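Arginine kinase (Anthopleura japonica, PDB 4RF6) catalyses the reversible transfer of a phosphoryl group from ATP to L-arginine, giving phosphoarginine and ADP, with two kinase domains joined in tandem on one chain. Local coordinates at residues A[488-493]-A[584-589]; A[641-646]-A[683-688]. All coordinates share one frame; numbering follows the deposited sequence.

Contact 1. Residues A[488-493]-A[584-589]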
loop_
_atom_site.group_PDB
_atom_site.type_symbol
_atom_site.label_atom_id
_atom_site.label_comp_id
_atom_site.label_asym_id
_atom_site.label_seq_id
_atom_site.Cartn_x
_atom_site.Cartn_y
_atom_site.Cartn_z
ATOM N N ARG A 488 -13.424 12.734 13.516
ATOM C CA ARG A 488 -13.062 12.103 14.780
ATOM C C ARG A 488 -11.815 11.255 14.574
ATOM O O ARG A 488 -11.563 10.773 13.465
ATOM C CB ARG A 488 -14.211 11.238 15.307
ATOM C CG ARG A 488 -15.462 11.995 15.758
ATOM C CD ARG A 488 -15.211 12.767 17.057
ATOM N NE ARG A 488 -16.435 13.389 17.564
ATOM C CZ ARG A 488 -16.813 14.633 17.285
ATOM N NH1 ARG A 488 -16.058 15.407 16.505
ATOM N NH2 ARG A 488 -17.947 15.106 17.784
ATOM N N ASN A 489 -11.024 11.092 15.631
ATOM C CA ASN A 489 -9.919 10.145 15.587
ATOM C C ASN A 489 -10.034 9.144 16.731
ATOM O O ASN A 489 -10.539 9.482 17.803
ATOM C CB ASN A 489 -8.574 10.870 15.569
ATOM C CG ASN A 489 -8.341 11.614 14.259
ATOM O OD1 ASN A 489 -7.806 11.055 13.300
ATOM N ND2 ASN A 489 -8.773 12.871 14.204
ATOM N N VAL A 490 -9.598 7.910 16.486
ATOM C CA VAL A 490 -9.823 6.816 17.432
ATOM C C VAL A 490 -8.806 6.821 18.577
ATOM O O VAL A 490 -7.593 6.905 18.350
ATOM C CB VAL A 490 -9.840 5.444 16.711
ATOM C CG1 VAL A 490 -10.082 4.323 17.703
ATOM C CG2 VAL A 490 -10.912 5.418 15.633
ATOM N N LYS A 491 -9.305 6.745 19.808
ATOM C CA LYS A 491 -8.449 6.821 20.986
ATOM C C LYS A 491 -7.468 5.654 21.025
ATOM O O LYS A 491 -7.810 4.529 20.644
ATOM C CB LYS A 491 -9.292 6.850 22.264
ATOM C CG LYS A 491 -8.487 7.206 23.510
ATOM C CD LYS A 491 -9.348 7.213 24.764
ATOM C CE LYS A 491 -8.498 7.535 25.983
ATOM N NZ LYS A 491 -9.304 7.578 27.228
ATOM N N GLY A 492 -6.240 5.926 21.452
ATOM C CA GLY A 492 -5.258 4.872 21.601
ATOM C C GLY A 492 -4.263 4.805 20.459
ATOM O O GLY A 492 -3.371 3.955 20.457
ATOM N N TYR A 493 -4.413 5.701 19.486
ATOM C CA TYR A 493 -3.535 5.699 18.326
ATOM C C TYR A 493 -2.892 7.062 18.115
ATOM O O TYR A 493 -3.273 8.044 18.744
ATOM C CB TYR A 493 -4.322 5.285 17.082
ATOM C CG TYR A 493 -4.905 3.900 17.192
ATOM C CD1 TYR A 493 -4.142 2.782 16.876
ATOM C CD2 TYR A 493 -6.211 3.707 17.626
ATOM C CE1 TYR A 493 -4.663 1.514 16.986
ATOM C CE2 TYR A 493 -6.747 2.442 17.730
ATOM C CZ TYR A 493 -5.966 1.350 17.410
ATOM O OH TYR A 493 -6.490 0.087 17.516
ATOM N N GLU A 584 -8.456 11.982 5.621
ATOM C CA GLU A 584 -7.618 13.012 6.250
ATOM C C GLU A 584 -7.582 12.807 7.762
ATOM O O GLU A 584 -6.532 12.934 8.398
ATOM C CB GLU A 584 -8.141 14.415 5.925
ATOM C CG GLU A 584 -7.268 15.553 6.460
ATOM C CD GLU A 584 -7.773 16.928 6.046
ATOM O OE1 GLU A 584 -8.801 16.997 5.341
ATOM O OE2 GLU A 584 -7.142 17.937 6.420
ATOM N N ASP A 585 -8.748 12.520 8.330
ATOM C CA ASP A 585 -8.836 12.031 9.695
ATOM C C ASP A 585 -9.198 10.553 9.635
ATOM O O ASP A 585 -9.568 10.033 8.575
ATOM C CB ASP A 585 -9.891 12.804 10.490
ATOM C CG ASP A 585 -9.452 14.215 10.823
ATOM O OD1 ASP A 585 -8.680 14.374 11.791
ATOM O OD2 ASP A 585 -9.879 15.156 10.117
ATOM N N GLN A 586 -9.086 9.874 10.767
ATOM C CA GLN A 586 -9.376 8.450 10.805
ATOM C C GLN A 586 -10.856 8.222 10.531
ATOM O O GLN A 586 -11.235 7.264 9.852
ATOM C CB GLN A 586 -8.911 7.875 12.145
ATOM C CG GLN A 586 -7.375 7.954 12.265
ATOM C CD GLN A 586 -6.848 7.927 13.688
ATOM O OE1 GLN A 586 -7.551 7.545 14.626
ATOM N NE2 GLN A 586 -5.591 8.332 13.852
ATOM N N LEU A 587 -11.680 9.146 11.023
ATOM C CA LEU A 587 -13.119 9.115 10.800
ATOM C C LEU A 587 -13.650 10.456 10.310
ATOM O O LEU A 587 -13.431 11.494 10.951
ATOM C CB LEU A 587 -13.848 8.734 12.086
ATOM C CG LEU A 587 -13.559 7.336 12.616
ATOM C CD1 LEU A 587 -14.125 7.153 14.009
ATOM C CD2 LEU A 587 -14.152 6.312 11.660
ATOM N N ARG A 588 -14.342 10.434 9.173
ATOM C CA ARG A 588 -15.167 11.567 8.773
ATOM C C ARG A 588 -16.598 11.057 8.685
ATOM O O ARG A 588 -16.909 10.172 7.881
ATOM C CB ARG A 588 -14.719 12.155 7.441
ATOM C CG ARG A 588 -15.406 13.476 7.130
ATOM C CD ARG A 588 -15.412 13.773 5.646
ATOM N NE ARG A 588 -14.543 14.893 5.305
ATOM C CZ ARG A 588 -14.794 15.749 4.318
ATOM N NH1 ARG A 588 -15.889 15.608 3.582
ATOM N NH2 ARG A 588 -13.955 16.745 4.068
ATOM N N ILE A 589 -17.461 11.609 9.529
ATOM C CA ILE A 589 -18.789 11.046 9.741
ATOM C C ILE A 589 -19.846 12.059 9.326
ATOM O O ILE A 589 -19.870 13.176 9.844
ATOM C CB ILE A 589 -18.965 10.634 11.212
ATOM C CG1 ILE A 589 -17.759 9.797 11.656
ATOM C CG2 ILE A 589 -20.272 9.870 11.404
ATOM C CD1 ILE A 589 -17.723 9.426 13.132
HETATM O O HOH W 1 -5.829 12.685 12.487
#
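Asp585 OD1 is held by Asn489 ND2 and Ser628 OG, with a water at a longer, weak distance. Asn489 ND2 reaches it at 2.8 Å in a nearly straight bond that lies in the plane of the Asn489 amide and meets Asp585 OD1 on its anti side, though somewhat out of the carboxylate plane; the two flat groups are turned 62° apart. Asn489 ND2 also bonds to Leu627 O, which helps fix the rotation of the amide. The other end of that amide works too: Asn489 OD1 accepts the backbone N of Gln586 at 3.1 Å, the donor standing well above the carbonyl plane, and lies 2.7 Å from the same water.

The side chain of Gln586 makes a separate bond. With CG set beside its own backbone N (chi1 -66°) and the rest of the chain extended, it crosses that of Asn489 at about a right angle, the two amide planes 87° apart. This carries Gln586 OE1 to the backbone N of Val490, 2.8 Å away, while Gln586 NE2 bonds to Ala494 O; the amide thus spans the type II turn from Val490 to Tyr493. The arrangement sits where strand 479-488 leaves the central antiparallel sheet of the phosphagen kinase catalytic domain, beside the start of strand 587-594. Arg488 and Leu587 form an antiparallel hydrogen-bonded pair there, with Arg488 N to Leu587 O at 2.8 Å and Leu587 N to Arg488 O at 2.9 Å.

Beyond the pair, Leu587 CD1 meets Val490 CG2 at 4.0 Å, and Leu587 also packs on Val511 of helix 501-516. Arg488 bends at chi2 and sends its guanidinium away from the contact, to Thr636 O and a salt bridge with Glu696.

Contact 2. Residues A[641-646]-A[683-688]; sequences SVHVKI and VFDISN
Val644 and Ile686 press together on one face of this antiparallel strand pair. Val644 CG1 stands between its own backbone N and carbonyl carbon (chi1 70°), a placement that brings it to 3.4 Å from Ile686 CG1, closer than two such carbons normally sit. The chi2 of Ile686, -102°, is off the staggered values and leaves CD1 near the same methyl. Met703 and Leu710 of helix 696-714 pack on Ile686 and extend this apolar face. Phe684 also belongs to it: its ring turns toward the end of the neighbouring strand, with Val644 O at the ring edge, 3.4 Å from Phe684 CD2.

The other face mixes polar groups, Ser641, His643 and Asp685, with Val683. A chi1 of -180° sets the Asp685 carboxylate opposite its own backbone N, swung across to Ser641, where OD2 lies 2.5 Å from Ser641 OG. That same oxygen lies at the edge of the His643 ring, 3.5 Å from NE2. Farther along, Val683 divides its methyls: CG1 meets His643 CB at 3.7 Å, and CG2 lies against the extended aliphatic chain of Lys645.

Between the faces, Val642 with Ile686 and Val644 with Phe684 form hydrogen-bonded pairs, the shorter bonds being Ile686 N to Val642 O at 2.7 Å and Phe684 N to Val644 O at 2.6 Å. These strands are neighbours in the large sheet of the phosphagen kinase catalytic domain. Arg639 to His643 repeats the sequence of Arg287 to His291, predicted to bind ATP in the first repeat, so the polar face is probably part of, or beside, the second nucleotide site. There the salt bridge from Asp685 OD2 to Arg639, the counterpart of Arg287, would help to position that arginine.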
loop_
_atom_site.group_PDB
_atom_site.type_symbol
_atom_site.label_atom_id
_atom_site.label_comp_id
_atom_site.label_asym_id
_atom_site.label_seq_id
_atom_site.Cartn_x
_atom_site.Cartn_y
_atom_site.Cartn_z
ATOM N N SER A 641 -24.018 22.161 7.537
ATOM C CA SER A 641 -24.269 22.858 6.279
ATOM C C SER A 641 -25.753 22.837 5.924
ATOM O O SER A 641 -26.414 21.802 6.031
ATOM C CB SER A 641 -23.435 22.235 5.154
ATOM O OG SER A 641 -23.519 22.988 3.956
ATOM N N VAL A 642 -26.279 23.991 5.527
ATOM C CA VAL A 642 -27.661 24.095 5.079
ATOM C C VAL A 642 -27.700 24.795 3.727
ATOM O O VAL A 642 -27.201 25.917 3.590
ATOM C CB VAL A 642 -28.534 24.864 6.099
ATOM C CG1 VAL A 642 -29.806 25.371 5.439
ATOM C CG2 VAL A 642 -28.864 23.983 7.293
ATOM N N HIS A 643 -28.271 24.121 2.729
ATOM C CA HIS A 643 -28.412 24.688 1.392
ATOM C C HIS A 643 -29.765 25.379 1.290
ATOM O O HIS A 643 -30.800 24.717 1.361
ATOM C CB HIS A 643 -28.316 23.584 0.333
ATOM C CG HIS A 643 -26.924 23.089 0.091
ATOM N ND1 HIS A 643 -26.587 22.333 -1.011
ATOM C CD2 HIS A 643 -25.784 23.240 0.807
ATOM C CE1 HIS A 643 -25.299 22.039 -0.964
ATOM N NE2 HIS A 643 -24.789 22.578 0.129
ATOM N N VAL A 644 -29.764 26.699 1.122
ATOM C CA VAL A 644 -31.007 27.459 1.224
ATOM C C VAL A 644 -31.071 28.653 0.254
ATOM O O VAL A 644 -30.058 29.315 -0.008
ATOM C CB VAL A 644 -31.246 27.897 2.690
ATOM C CG1 VAL A 644 -30.258 28.956 3.094
ATOM C CG2 VAL A 644 -32.663 28.378 2.893
ATOM N N LYS A 645 -32.263 28.905 -0.294
ATOM C CA LYS A 645 -32.463 29.987 -1.260
ATOM C C LYS A 645 -32.921 31.253 -0.559
ATOM O O LYS A 645 -34.072 31.352 -0.136
ATOM C CB LYS A 645 -33.510 29.592 -2.297
ATOM C CG LYS A 645 -33.214 28.307 -3.031
ATOM C CD LYS A 645 -34.247 28.095 -4.118
ATOM C CE LYS A 645 -34.045 26.776 -4.818
ATOM N NZ LYS A 645 -34.900 26.703 -6.030
ATOM N N ILE A 646 -32.027 32.228 -0.438
ATOM C CA ILE A 646 -32.305 33.393 0.395
ATOM C C ILE A 646 -31.941 34.740 -0.285
ATOM O O ILE A 646 -31.109 35.498 0.221
ATOM C CB ILE A 646 -31.606 33.219 1.784
ATOM C CG1 ILE A 646 -31.970 31.876 2.419
ATOM C CG2 ILE A 646 -32.024 34.271 2.761
ATOM C CD1 ILE A 646 -33.414 31.796 2.912
ATOM N N VAL A 683 -29.053 29.200 -4.398
ATOM C CA VAL A 683 -28.921 28.336 -3.236
ATOM C C VAL A 683 -27.655 28.784 -2.538
ATOM O O VAL A 683 -26.605 28.936 -3.172
ATOM C CB VAL A 683 -28.812 26.848 -3.613
ATOM C CG1 VAL A 683 -28.462 26.018 -2.392
ATOM C CG2 VAL A 683 -30.117 26.352 -4.231
ATOM N N PHE A 684 -27.762 29.023 -1.238
ATOM C CA PHE A 684 -26.619 29.446 -0.450
ATOM C C PHE A 684 -26.232 28.305 0.478
ATOM O O PHE A 684 -27.099 27.601 1.006
ATOM C CB PHE A 684 -26.960 30.691 0.374
ATOM C CG PHE A 684 -27.242 31.924 -0.450
ATOM C CD1 PHE A 684 -26.371 33.001 -0.418
ATOM C CD2 PHE A 684 -28.385 32.018 -1.235
ATOM C CE1 PHE A 684 -26.621 34.144 -1.161
ATOM C CE2 PHE A 684 -28.644 33.158 -1.986
ATOM C CZ PHE A 684 -27.758 34.223 -1.947
ATOM N N ASP A 685 -24.930 28.105 0.654
ATOM C CA ASP A 685 -24.449 27.200 1.682
ATOM C C ASP A 685 -24.317 27.990 2.970
ATOM O O ASP A 685 -23.496 28.903 3.058
ATOM C CB ASP A 685 -23.088 26.615 1.310
ATOM C CG ASP A 685 -22.559 25.655 2.365
ATOM O OD1 ASP A 685 -22.131 26.121 3.442
ATOM O OD2 ASP A 685 -22.566 24.433 2.113
ATOM N N ILE A 686 -25.132 27.647 3.963
ATOM C CA ILE A 686 -25.003 28.227 5.290
ATOM C C ILE A 686 -24.218 27.253 6.146
ATOM O O ILE A 686 -24.632 26.103 6.312
ATOM C CB ILE A 686 -26.370 28.435 5.948
ATOM C CG1 ILE A 686 -27.355 29.021 4.942
ATOM C CG2 ILE A 686 -26.234 29.303 7.212
ATOM C CD1 ILE A 686 -27.600 30.502 5.108
ATOM N N SER A 687 -23.090 27.698 6.690
ATOM C CA SER A 687 -22.262 26.822 7.508
ATOM C C SER A 687 -21.820 27.494 8.803
ATOM O O SER A 687 -21.822 28.720 8.910
ATOM C CB SER A 687 -21.039 26.354 6.715
ATOM O OG SER A 687 -20.205 27.446 6.374
ATOM N N ASN A 688 -21.436 26.687 9.786
ATOM C CA ASN A 688 -20.955 27.217 11.056
ATOM C C ASN A 688 -19.553 27.811 10.911
ATOM O O ASN A 688 -18.727 27.293 10.157
ATOM C CB ASN A 688 -20.935 26.106 12.100
ATOM C CG ASN A 688 -19.983 24.987 11.724
ATOM O OD1 ASN A 688 -20.219 24.254 10.753
ATOM N ND2 ASN A 688 -18.896 24.859 12.472
#

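Contacts 1 and 2 belong to the same eight-stranded antiparallel sheet in the catalytic domain of the second repeat, with centres 27 Å apart and nearest atoms about 10 Å apart. They come in series along the chain, contact 1 closing before contact 2 opens. Strand 479-488 is the link: it lies between strand 587-594, its partner in contact 1, and strand 638-645, which pairs with strand 683-688 in contact 2. Contact 1 thus joins the exit of a middle strand to the strand on one side, and contact 2 continues the sheet on the other. Both pair segments far apart in sequence within that sheet, and contact 2 probably borders the second repeat's nucleotide site.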